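Long-range contacts in putative flagellar protein FliS (Parabacteroides merdae ATCC 43184, PDB 4YOK), which is of unknown function but joins a prealbumin-like N-terminal domain of the transthyretin clan to a C-terminal domain of the E-set clan: residues 63-69 against 82-88; 12-18 against 92-98; 25-29 against 143-148; 75-79 against 98-102. All coordinates share one frame; numbering follows the deposited sequence. Where two conformers were deposited one is given.

Contacts 1 and 2 belong to the N-terminal domain and are ladders of backbone hydrogen bonds, antiparallel in contact 1 and parallel in contact 2. They touch: strand 83-88 of one sheet packs on 92-97 and 9-18 of the other, and 83-88 leads on to 92-97 in the chain. Each has one mostly apolar row turned inward and mostly polar side chains on its other face. Contacts 3 and 4 are loop against loop. Contact 3 is a surface contact between the two domains, held by charge, a hydroxyl and waters. Contact 4 is more buried; two separate aromatic rings, W77 and Y101, and two backbone bonds hold the chain between strands 92-97 and 102-111. V98 belongs to both contacts 2 and 4.

Contact 1: 63-69 against 82-88. With MG (magnesium ion), chain B.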
# COMPACT_ATOMS: atom_id res chain seq x y z
N ASP A 63 -16.77 18.71 11.73
CA ASP A 63 -15.68 19.27 12.53
C ASP A 63 -15.74 18.72 13.95
O ASP A 63 -16.83 18.49 14.49
CB ASP A 63 -15.76 20.82 12.55
CG ASP A 63 -15.37 21.52 11.25
OD1 ASP A 63 -15.33 20.84 10.18
OD2 ASP A 63 -15.14 22.77 11.28
N GLY A 64 -14.57 18.44 14.50
CA GLY A 64 -14.44 17.90 15.84
C GLY A 64 -13.13 17.19 16.05
O GLY A 64 -12.25 17.20 15.17
N GLU A 65 -12.99 16.55 17.22
CA GLU A 65 -11.80 15.82 17.62
C GLU A 65 -11.96 14.35 17.31
O GLU A 65 -12.99 13.75 17.63
CB GLU A 65 -11.51 16.04 19.11
CG GLU A 65 -10.13 15.58 19.54
CD GLU A 65 -9.64 16.19 20.82
OE1 GLU A 65 -10.04 15.72 21.91
OE2 GLU A 65 -8.84 17.16 20.75
N TYR A 66 -10.95 13.77 16.65
CA TYR A 66 -10.96 12.36 16.24
C TYR A 66 -9.69 11.66 16.60
O TYR A 66 -8.63 12.29 16.74
CB TYR A 66 -11.11 12.25 14.71
CG TYR A 66 -12.44 12.71 14.17
CD1 TYR A 66 -13.51 11.83 14.06
CD2 TYR A 66 -12.62 14.02 13.72
CE1 TYR A 66 -14.74 12.24 13.54
CE2 TYR A 66 -13.84 14.45 13.22
CZ TYR A 66 -14.90 13.56 13.13
OH TYR A 66 -16.11 13.97 12.62
N ARG A 67 -9.78 10.33 16.70
CA ARG A 67 -8.63 9.46 16.93
C ARG A 67 -8.51 8.54 15.72
O ARG A 67 -9.37 7.70 15.47
CB ARG A 67 -8.71 8.68 18.25
CG ARG A 67 -7.41 7.94 18.58
CD ARG A 67 -7.42 7.32 19.97
NE ARG A 67 -8.02 5.99 19.96
CZ ARG A 67 -9.27 5.72 20.33
NH1 ARG A 67 -10.08 6.70 20.74
NH2 ARG A 67 -9.73 4.48 20.29
N LEU A 68 -7.44 8.77 14.91
CA LEU A 68 -7.18 8.01 13.69
C LEU A 68 -6.29 6.81 14.02
O LEU A 68 -5.18 6.99 14.56
CB LEU A 68 -6.53 8.92 12.66
CG LEU A 68 -6.13 8.26 11.33
CD1 LEU A 68 -7.36 7.79 10.53
CD2 LEU A 68 -5.31 9.24 10.52
N THR A 69 -6.77 5.57 13.72
CA THR A 69 -5.98 4.38 14.05
C THR A 69 -6.00 3.34 12.93
O THR A 69 -6.83 3.40 12.02
CB THR A 69 -6.46 3.76 15.39
OG1 THR A 69 -5.55 2.75 15.82
CG2 THR A 69 -7.85 3.17 15.31
N GLU A 82 -1.42 1.46 16.15
CA GLU A 82 -0.85 2.80 16.01
C GLU A 82 -1.98 3.82 15.85
O GLU A 82 -2.98 3.53 15.17
CB GLU A 82 0.11 2.85 14.80
CG GLU A 82 1.46 2.18 15.07
CD GLU A 82 2.27 2.68 16.26
OE1 GLU A 82 2.03 3.81 16.73
OE2 GLU A 82 3.11 1.91 16.76
N SER A 83 -1.86 4.98 16.51
CA SER A 83 -2.91 6.00 16.49
C SER A 83 -2.36 7.44 16.54
O SER A 83 -1.24 7.65 16.97
CB SER A 83 -3.89 5.78 17.64
OG SER A 83 -3.24 5.99 18.89
N VAL A 84 -3.17 8.40 16.08
CA VAL A 84 -2.84 9.84 16.11
C VAL A 84 -4.15 10.63 16.35
O VAL A 84 -5.21 10.26 15.83
CB VAL A 84 -2.05 10.30 14.83
CG1 VAL A 84 -2.87 10.19 13.55
CG2 VAL A 84 -1.48 11.72 15.00
N THR A 85 -4.07 11.68 17.19
CA THR A 85 -5.20 12.56 17.49
C THR A 85 -5.28 13.65 16.42
O THR A 85 -4.28 14.27 16.07
CB THR A 85 -5.11 13.11 18.92
OG1 THR A 85 -5.14 12.00 19.80
CG2 THR A 85 -6.29 14.03 19.26
N VAL A 86 -6.48 13.81 15.87
CA VAL A 86 -6.85 14.74 14.81
C VAL A 86 -7.82 15.80 15.37
O VAL A 86 -8.88 15.44 15.87
CB VAL A 86 -7.53 13.96 13.61
CG1 VAL A 86 -8.04 14.92 12.54
CG2 VAL A 86 -6.60 12.93 13.00
N ASN A 87 -7.48 17.08 15.23
CA ASN A 87 -8.39 18.15 15.60
C ASN A 87 -8.86 18.77 14.30
O ASN A 87 -8.11 19.53 13.68
CB ASN A 87 -7.75 19.16 16.57
CG ASN A 87 -7.93 18.75 18.02
OD1 ASN A 87 -6.98 18.38 18.71
ND2 ASN A 87 -9.17 18.79 18.50
N LEU A 88 -10.03 18.32 13.80
CA LEU A 88 -10.56 18.75 12.52
C LEU A 88 -11.35 20.04 12.66
O LEU A 88 -12.43 20.05 13.25
CB LEU A 88 -11.43 17.66 11.87
CG LEU A 88 -12.01 17.95 10.48
CD1 LEU A 88 -10.91 18.06 9.42
CD2 LEU A 88 -12.98 16.87 10.06
MG MG B . 2.47 5.77 17.04
O HOH W 1 0.82 5.82 18.10
O HOH W 2 3.71 5.18 18.57
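V86 O is gripped twice: Y66 N donates to it at 2.8 Å in a nearly straight bond lying in the carbonyl plane, and the CA-H of E65 adds a weaker contact. V86 N returns a bond to Y66 O. The same two-bond pairing joins L68 to V84 and G64 to L88. G64 has backbone angles at which any side chain would run into D63 O. Y66, L68, V84, V86 and L88 all lie on one face, against strands 92-97 and 56-62. L68 CB packs 4.0 Å from V84 CG1, side by side, while L88 CD2 comes obliquely to Y66 CE2 at 4.1 Å. At the far end of the ring Y66 OH bonds to F62 O. The other face, with E65, R67, T85 and N87, is largely exposed. There N87 ND2 donates to E65 OE2 at 2.8 Å, on the anti side, 28° out of the carboxylate plane, the two planes 61° apart. Past the last pair, T69 OG1 donates to E82 O at 2.8 Å from above the carbonyl plane. The bend in the E82 chain (chi2 -56°) carries its carboxylate away from the strands, and E82 OE1 binds magnesium at 2.0 Å. One water on the metal also accepts from S83 N (3.2 Å). The pair forms the antiparallel edge, with 83-88 outermost, of a four-stranded sheet in a prealbumin-like fold.

Contact 2: 12-18 against 92-98; sequences LVGRVTY and TEVNLEV
T17 and E97 share the shortest polar bond here: T17 OG1 donates to E97 OE2 at 2.7 Å, reaching it from above the carboxylate plane. The same hydroxyl accepts from N95 ND2 at 2.9 Å, almost exactly in the amide plane; standing between its own backbone N and carbonyl carbon (chi1 59°), it is set between N95 and E97. The two carboxylate oxygens of E97 also accept from the backbone N-H groups of Q19 and G20. With an alanine in place of E97, the T17 hydroxyl would probably lose its acceptor and the N-H groups of Q19 and G20 the carboxylate that holds them. Among backbone bonds, V13, R15 and T17 alternate with T92, V94, L96 and V98 in a parallel ladder. This places 92-97 beside 9-18, which pairs antiparallel with 56-62 as well, in the mixed sheet of the prealbumin-like domain. The ladder slackens midway: R15 N to V94 O is 3.3 Å and bent (141°). A water in the guanidinium plane of R15 bridges the two strands there, accepting from R15 NE and donating to V94 O at 2.8 Å. At G14 a side chain would press on that same oxygen. Apolar contacts line the face of L12, V94, V16 and L96. L12 CD1 meets V94 CG1 at 3.9 Å. Further along, V16 CG1 lies 3.7 Å from V98 CG2, the valines crossing at about a right angle.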
# COMPACT_ATOMS: atom_id res chain seq x y z
N LEU A 12 -10.70 16.17 5.67
CA LEU A 12 -9.53 15.60 6.34
C LEU A 12 -8.73 14.80 5.30
O LEU A 12 -9.29 13.92 4.63
CB LEU A 12 -9.91 14.71 7.53
CG LEU A 12 -8.73 13.93 8.19
CD1 LEU A 12 -7.70 14.88 8.88
CD2 LEU A 12 -9.24 12.90 9.15
N VAL A 13 -7.44 15.14 5.14
CA VAL A 13 -6.56 14.47 4.19
C VAL A 13 -5.44 13.86 5.00
O VAL A 13 -4.95 14.47 5.94
CB VAL A 13 -6.03 15.43 3.08
CG1 VAL A 13 -4.99 14.75 2.19
CG2 VAL A 13 -7.18 15.95 2.21
N GLY A 14 -5.01 12.67 4.63
CA GLY A 14 -3.93 12.05 5.36
C GLY A 14 -3.12 11.06 4.57
O GLY A 14 -3.43 10.76 3.40
N ARG A 15 -2.07 10.56 5.21
CA ARG A 15 -1.16 9.56 4.66
C ARG A 15 -0.71 8.62 5.75
O ARG A 15 -0.44 9.07 6.87
CB ARG A 15 0.12 10.22 4.07
CG ARG A 15 0.01 10.86 2.70
CD ARG A 15 1.23 11.74 2.44
NE ARG A 15 1.30 12.78 3.47
CZ ARG A 15 2.39 13.46 3.80
NH1 ARG A 15 3.54 13.26 3.15
NH2 ARG A 15 2.35 14.35 4.78
N VAL A 16 -0.55 7.35 5.42
CA VAL A 16 0.10 6.36 6.28
C VAL A 16 1.58 6.44 5.91
O VAL A 16 1.92 6.37 4.72
CB VAL A 16 -0.49 4.95 6.10
CG1 VAL A 16 0.28 3.93 6.93
CG2 VAL A 16 -1.97 4.94 6.47
N THR A 17 2.47 6.59 6.89
CA THR A 17 3.89 6.77 6.60
C THR A 17 4.82 5.90 7.46
O THR A 17 4.42 5.37 8.49
CB THR A 17 4.29 8.26 6.87
OG1 THR A 17 4.02 8.57 8.24
CG2 THR A 17 3.60 9.27 5.91
N TYR A 18 6.07 5.81 7.03
CA TYR A 18 7.14 5.23 7.82
C TYR A 18 8.33 6.19 7.72
O TYR A 18 8.81 6.41 6.63
CB TYR A 18 7.53 3.81 7.37
CG TYR A 18 8.74 3.28 8.12
CD1 TYR A 18 8.73 3.16 9.51
CD2 TYR A 18 9.92 2.97 7.46
CE1 TYR A 18 9.83 2.66 10.20
CE2 TYR A 18 11.05 2.51 8.14
CZ TYR A 18 11.00 2.36 9.52
OH TYR A 18 12.11 1.94 10.19
N THR A 92 -7.84 20.06 7.02
CA THR A 92 -6.80 19.56 7.93
C THR A 92 -6.05 18.39 7.31
O THR A 92 -6.64 17.55 6.62
CB THR A 92 -7.45 19.17 9.28
OG1 THR A 92 -8.14 20.30 9.81
CG2 THR A 92 -6.46 18.68 10.33
N GLU A 93 -4.73 18.32 7.56
CA GLU A 93 -3.90 17.23 7.05
C GLU A 93 -3.13 16.59 8.19
O GLU A 93 -2.62 17.28 9.07
CB GLU A 93 -2.93 17.72 5.96
CG GLU A 93 -3.61 18.29 4.73
CD GLU A 93 -2.72 19.03 3.74
OE1 GLU A 93 -1.48 19.00 3.90
OE2 GLU A 93 -3.28 19.65 2.81
N VAL A 94 -3.05 15.25 8.18
CA VAL A 94 -2.37 14.49 9.21
C VAL A 94 -1.59 13.32 8.58
O VAL A 94 -1.81 12.97 7.42
CB VAL A 94 -3.44 14.01 10.25
CG1 VAL A 94 -4.40 12.96 9.65
CG2 VAL A 94 -2.80 13.48 11.52
N ASN A 95 -0.65 12.75 9.34
CA ASN A 95 -0.01 11.52 8.91
C ASN A 95 -0.15 10.51 10.05
O ASN A 95 -0.34 10.89 11.21
CB ASN A 95 1.45 11.69 8.45
CG ASN A 95 2.42 11.92 9.58
OD1 ASN A 95 2.28 12.86 10.34
ND2 ASN A 95 3.41 11.05 9.71
N LEU A 96 -0.07 9.23 9.72
CA LEU A 96 -0.12 8.19 10.73
C LEU A 96 1.10 7.29 10.55
O LEU A 96 1.25 6.70 9.49
CB LEU A 96 -1.44 7.39 10.63
CG LEU A 96 -1.56 6.17 11.56
CD1 LEU A 96 -1.64 6.59 13.03
CD2 LEU A 96 -2.74 5.28 11.14
N GLU A 97 1.98 7.25 11.57
CA GLU A 97 3.22 6.44 11.56
C GLU A 97 2.93 5.01 11.96
O GLU A 97 2.26 4.75 12.97
CB GLU A 97 4.28 7.01 12.54
CG GLU A 97 5.14 8.12 11.97
CD GLU A 97 6.18 7.69 10.94
OE1 GLU A 97 7.03 6.82 11.24
OE2 GLU A 97 6.17 8.29 9.85
N VAL A 98 3.41 4.08 11.14
CA VAL A 98 3.28 2.63 11.39
C VAL A 98 4.67 1.97 11.30
O VAL A 98 5.65 2.64 10.92
CB VAL A 98 2.27 1.98 10.42
CG1 VAL A 98 0.87 2.61 10.59
CG2 VAL A 98 2.76 2.05 8.96
O HOH W 3 -0.40 14.04 5.29

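Contact 3: 25-29 against 143-148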
# COMPACT_ATOMS: atom_id res chain seq x y z
N LEU A 25 0.69 0.91 -1.19
CA LEU A 25 -0.21 -0.17 -0.78
C LEU A 25 -1.20 -0.59 -1.85
O LEU A 25 -1.30 0.04 -2.89
CB LEU A 25 -1.02 0.35 0.44
CG LEU A 25 -0.18 0.85 1.66
CD1 LEU A 25 -1.03 1.62 2.63
CD2 LEU A 25 0.49 -0.31 2.38
N ARG A 26 -2.00 -1.62 -1.54
CA ARG A 26 -3.09 -2.00 -2.43
C ARG A 26 -4.20 -1.00 -2.14
O ARG A 26 -4.70 -0.94 -0.99
CB ARG A 26 -3.55 -3.44 -2.19
CG ARG A 26 -4.84 -3.73 -2.98
CD ARG A 26 -5.22 -5.21 -3.05
NE ARG A 26 -6.51 -5.31 -3.74
CZ ARG A 26 -7.51 -6.12 -3.41
NH1 ARG A 26 -7.36 -6.98 -2.40
NH2 ARG A 26 -8.66 -6.08 -4.07
N GLY A 27 -4.52 -0.19 -3.13
CA GLY A 27 -5.50 0.88 -2.98
C GLY A 27 -6.86 0.57 -3.55
O GLY A 27 -7.63 1.49 -3.81
N THR A 28 -7.17 -0.72 -3.76
CA THR A 28 -8.45 -1.16 -4.34
C THR A 28 -9.16 -2.18 -3.44
O THR A 28 -8.50 -2.80 -2.60
CB THR A 28 -8.20 -1.83 -5.71
OG1 THR A 28 -7.32 -2.95 -5.52
CG2 THR A 28 -7.66 -0.86 -6.78
N GLY A 29 -10.45 -2.40 -3.69
CA GLY A 29 -11.26 -3.42 -3.03
C GLY A 29 -11.33 -3.35 -1.52
O GLY A 29 -11.59 -4.36 -0.87
N PHE A 143 -3.71 1.39 -11.82
CA PHE A 143 -3.87 0.53 -10.63
C PHE A 143 -3.22 -0.82 -10.85
O PHE A 143 -3.55 -1.52 -11.82
CB PHE A 143 -5.37 0.34 -10.29
CG PHE A 143 -6.02 1.61 -9.79
CD1 PHE A 143 -5.90 1.99 -8.46
CD2 PHE A 143 -6.74 2.43 -10.65
CE1 PHE A 143 -6.49 3.17 -7.99
CE2 PHE A 143 -7.32 3.62 -10.19
CZ PHE A 143 -7.20 3.98 -8.86
N ALA A 144 -2.30 -1.19 -9.95
CA ALA A 144 -1.64 -2.51 -10.03
C ALA A 144 -1.46 -3.06 -8.64
O ALA A 144 -0.91 -2.37 -7.79
CB ALA A 144 -0.28 -2.38 -10.73
N ASP A 145 -1.95 -4.27 -8.40
CA ASP A 145 -1.77 -4.93 -7.10
C ASP A 145 -1.94 -6.45 -7.27
O ASP A 145 -2.07 -6.92 -8.41
CB ASP A 145 -2.71 -4.34 -6.01
CG ASP A 145 -4.17 -4.35 -6.40
OD1 ASP A 145 -4.74 -5.45 -6.55
OD2 ASP A 145 -4.78 -3.24 -6.46
N ASP A 146 -1.90 -7.22 -6.17
CA ASP A 146 -1.97 -8.68 -6.22
C ASP A 146 -3.28 -9.21 -6.87
O ASP A 146 -3.28 -10.33 -7.38
CB ASP A 146 -1.75 -9.31 -4.83
CG ASP A 146 -2.64 -8.82 -3.71
OD1 ASP A 146 -3.56 -8.03 -3.98
OD2 ASP A 146 -2.38 -9.19 -2.55
N VAL A 147 -4.36 -8.40 -6.87
CA VAL A 147 -5.67 -8.79 -7.46
C VAL A 147 -5.86 -8.08 -8.80
O VAL A 147 -6.35 -8.68 -9.74
CB VAL A 147 -6.86 -8.48 -6.49
CG1 VAL A 147 -8.22 -8.78 -7.13
CG2 VAL A 147 -6.71 -9.25 -5.18
N ASN A 148 -5.49 -6.80 -8.87
CA ASN A 148 -5.70 -5.96 -10.05
C ASN A 148 -4.47 -5.91 -10.89
O ASN A 148 -3.59 -5.10 -10.64
CB ASN A 148 -6.12 -4.55 -9.64
CG ASN A 148 -7.43 -4.53 -8.92
OD1 ASN A 148 -7.49 -4.74 -7.70
ND2 ASN A 148 -8.50 -4.36 -9.68
O HOH W 4 -4.98 -8.21 -1.53
O HOH W 5 -3.61 -0.91 -5.78
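R26 stretches toward D145 with CG opposite its own backbone N (chi1 171°) and the chain straight out to NE, while D145 tucks its carboxylate between its own N and carbonyl carbon (chi1 54°). They meet in a salt bridge, R26 NE to D145 OD1 at 3.3 Å. R26 NE points its N-H instead at T28 OG1, nearly in the guanidinium plane, and T28 OG1 donates to D145 OD2 at 2.7 Å, on the syn side but 30° out of the carboxylate plane. D145 OD1 meanwhile accepts from V147 N at 3.0 Å, through its anti lone pair, and from N148 N at 2.8 Å, from above the carboxylate: the first an Asx turn, the second extending it to an Asx motif. These loops belong to different domains, 25-29 to the transthyretin-like one and 143-148 to the E-set one; R184 also bonds to both L25 O and A144 O. With so many donors and an arginine at hand, D145 probably stays ionised. Were it an alanine, R26 would probably lose its salt-bridge partner, and the T28 hydroxyl and the N-H groups of V147 and N148 their acceptor. V147 CG2 lies over one face of the guanidinium, 3.6 Å from R26 NH1, with T28 O over the opposite face. One water links R26 NH1 to D146 OD1, another G27 N to D145 OD2. T28 CG2 packs obliquely on F143 CD1 at 3.7 Å.

Contact 4: 75-79 against 98-102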
# COMPACT_ATOMS: atom_id res chain seq x y z
N GLY A 75 -2.96 -4.70 7.20
CA GLY A 75 -1.87 -3.91 6.62
C GLY A 75 -0.51 -4.58 6.72
O GLY A 75 -0.29 -5.41 7.60
N PRO A 76 0.44 -4.18 5.85
CA PRO A 76 1.79 -4.81 5.88
C PRO A 76 2.68 -4.21 6.99
O PRO A 76 3.82 -3.77 6.74
CB PRO A 76 2.33 -4.48 4.49
CG PRO A 76 1.73 -3.12 4.18
CD PRO A 76 0.32 -3.22 4.73
N TRP A 77 2.14 -4.15 8.22
CA TRP A 77 2.84 -3.56 9.35
C TRP A 77 2.47 -4.26 10.65
O TRP A 77 1.47 -4.99 10.69
CB TRP A 77 2.55 -2.04 9.44
CG TRP A 77 1.08 -1.66 9.38
CD1 TRP A 77 0.11 -1.92 10.32
CD2 TRP A 77 0.42 -1.00 8.29
NE1 TRP A 77 -1.11 -1.45 9.86
CE2 TRP A 77 -0.93 -0.82 8.66
CE3 TRP A 77 0.87 -0.46 7.07
CZ2 TRP A 77 -1.85 -0.15 7.83
CZ3 TRP A 77 -0.03 0.19 6.26
CH2 TRP A 77 -1.37 0.36 6.64
N VAL A 78 3.31 -4.07 11.70
CA VAL A 78 3.10 -4.66 13.03
C VAL A 78 1.70 -4.30 13.51
O VAL A 78 1.27 -3.16 13.36
CB VAL A 78 4.18 -4.21 14.07
CG1 VAL A 78 4.01 -4.94 15.40
CG2 VAL A 78 5.59 -4.39 13.55
N ASN A 79 1.01 -5.25 14.11
CA ASN A 79 -0.33 -5.06 14.67
C ASN A 79 -0.21 -4.39 16.05
O ASN A 79 -0.54 -5.00 17.08
CB ASN A 79 -1.08 -6.40 14.73
CG ASN A 79 -2.55 -6.24 14.98
OD1 ASN A 79 -3.15 -5.22 14.62
ND2 ASN A 79 -3.16 -7.25 15.59
N VAL A 98 3.41 4.08 11.14
CA VAL A 98 3.28 2.63 11.39
C VAL A 98 4.67 1.97 11.30
O VAL A 98 5.65 2.64 10.92
CB VAL A 98 2.27 1.98 10.42
CG1 VAL A 98 0.87 2.61 10.59
CG2 VAL A 98 2.76 2.05 8.96
N THR A 99 4.76 0.67 11.64
CA THR A 99 6.04 -0.05 11.54
C THR A 99 5.89 -1.17 10.52
O THR A 99 5.41 -2.25 10.88
CB THR A 99 6.52 -0.59 12.89
OG1 THR A 99 6.47 0.47 13.85
CG2 THR A 99 7.96 -1.15 12.79
N PRO A 100 6.26 -0.92 9.25
CA PRO A 100 6.15 -1.98 8.22
C PRO A 100 7.07 -3.15 8.53
O PRO A 100 8.11 -2.95 9.16
CB PRO A 100 6.58 -1.29 6.92
CG PRO A 100 6.58 0.20 7.22
CD PRO A 100 6.83 0.32 8.69
N TYR A 101 6.72 -4.37 8.06
CA TYR A 101 7.59 -5.55 8.24
C TYR A 101 8.83 -5.38 7.35
O TYR A 101 9.95 -5.63 7.78
CB TYR A 101 6.83 -6.83 7.84
CG TYR A 101 5.69 -7.14 8.78
CD1 TYR A 101 5.94 -7.47 10.11
CD2 TYR A 101 4.37 -7.04 8.36
CE1 TYR A 101 4.89 -7.70 11.00
CE2 TYR A 101 3.31 -7.34 9.23
CZ TYR A 101 3.58 -7.67 10.55
OH TYR A 101 2.57 -7.94 11.43
N PHE A 102 8.59 -4.93 6.11
CA PHE A 102 9.60 -4.72 5.07
C PHE A 102 9.38 -3.42 4.31
O PHE A 102 8.26 -2.92 4.23
CB PHE A 102 9.56 -5.88 4.03
CG PHE A 102 9.85 -7.23 4.64
CD1 PHE A 102 11.16 -7.61 4.92
CD2 PHE A 102 8.82 -8.10 4.99
CE1 PHE A 102 11.43 -8.84 5.55
CE2 PHE A 102 9.09 -9.33 5.60
CZ PHE A 102 10.39 -9.68 5.89
O HOH W 6 5.89 -4.27 4.88
O HOH W 7 2.51 -0.64 12.99
O HOH W 8 2.29 -8.02 14.14
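V98 sits over the indole of W77, its CB 4.2 Å from the centroid of the five-membered ring in a CH-pi contact, while V98 CG2 reaches W77 CE3 at 3.7 Å. Residues 98-102 link strand 92-97 of the prealbumin-like domain to strand 102-111, the first of the C-terminal part, and loop 75-79 lies against this linker through a single backbone bridge, W77 with P100. G75 CA and P76 CD cover the other face of the indole, so the ring is sandwiched. Next, T99 O accepts from V78 N at 2.9 Å, and a water joins T99 N to V78 O; the side chains of T99 and V78 run side by side. P100 brings its CA-H to P76 O, the carbonyl of a proline centred in an inverse gamma turn. Y101 N donates to that same oxygen at 3.2 Å, from above the carbonyl plane. With CG anti to its carbonyl carbon (chi1 -67°), the Y101 ring lies along the backbone of 76-78, V78 N over one face, and a water in the ring plane joins Y101 OH (2.7 Å) to N79 N. F102 N donates to a water at 3.0 Å, and that water donates a hydrogen bond to P76 O at 2.8 Å.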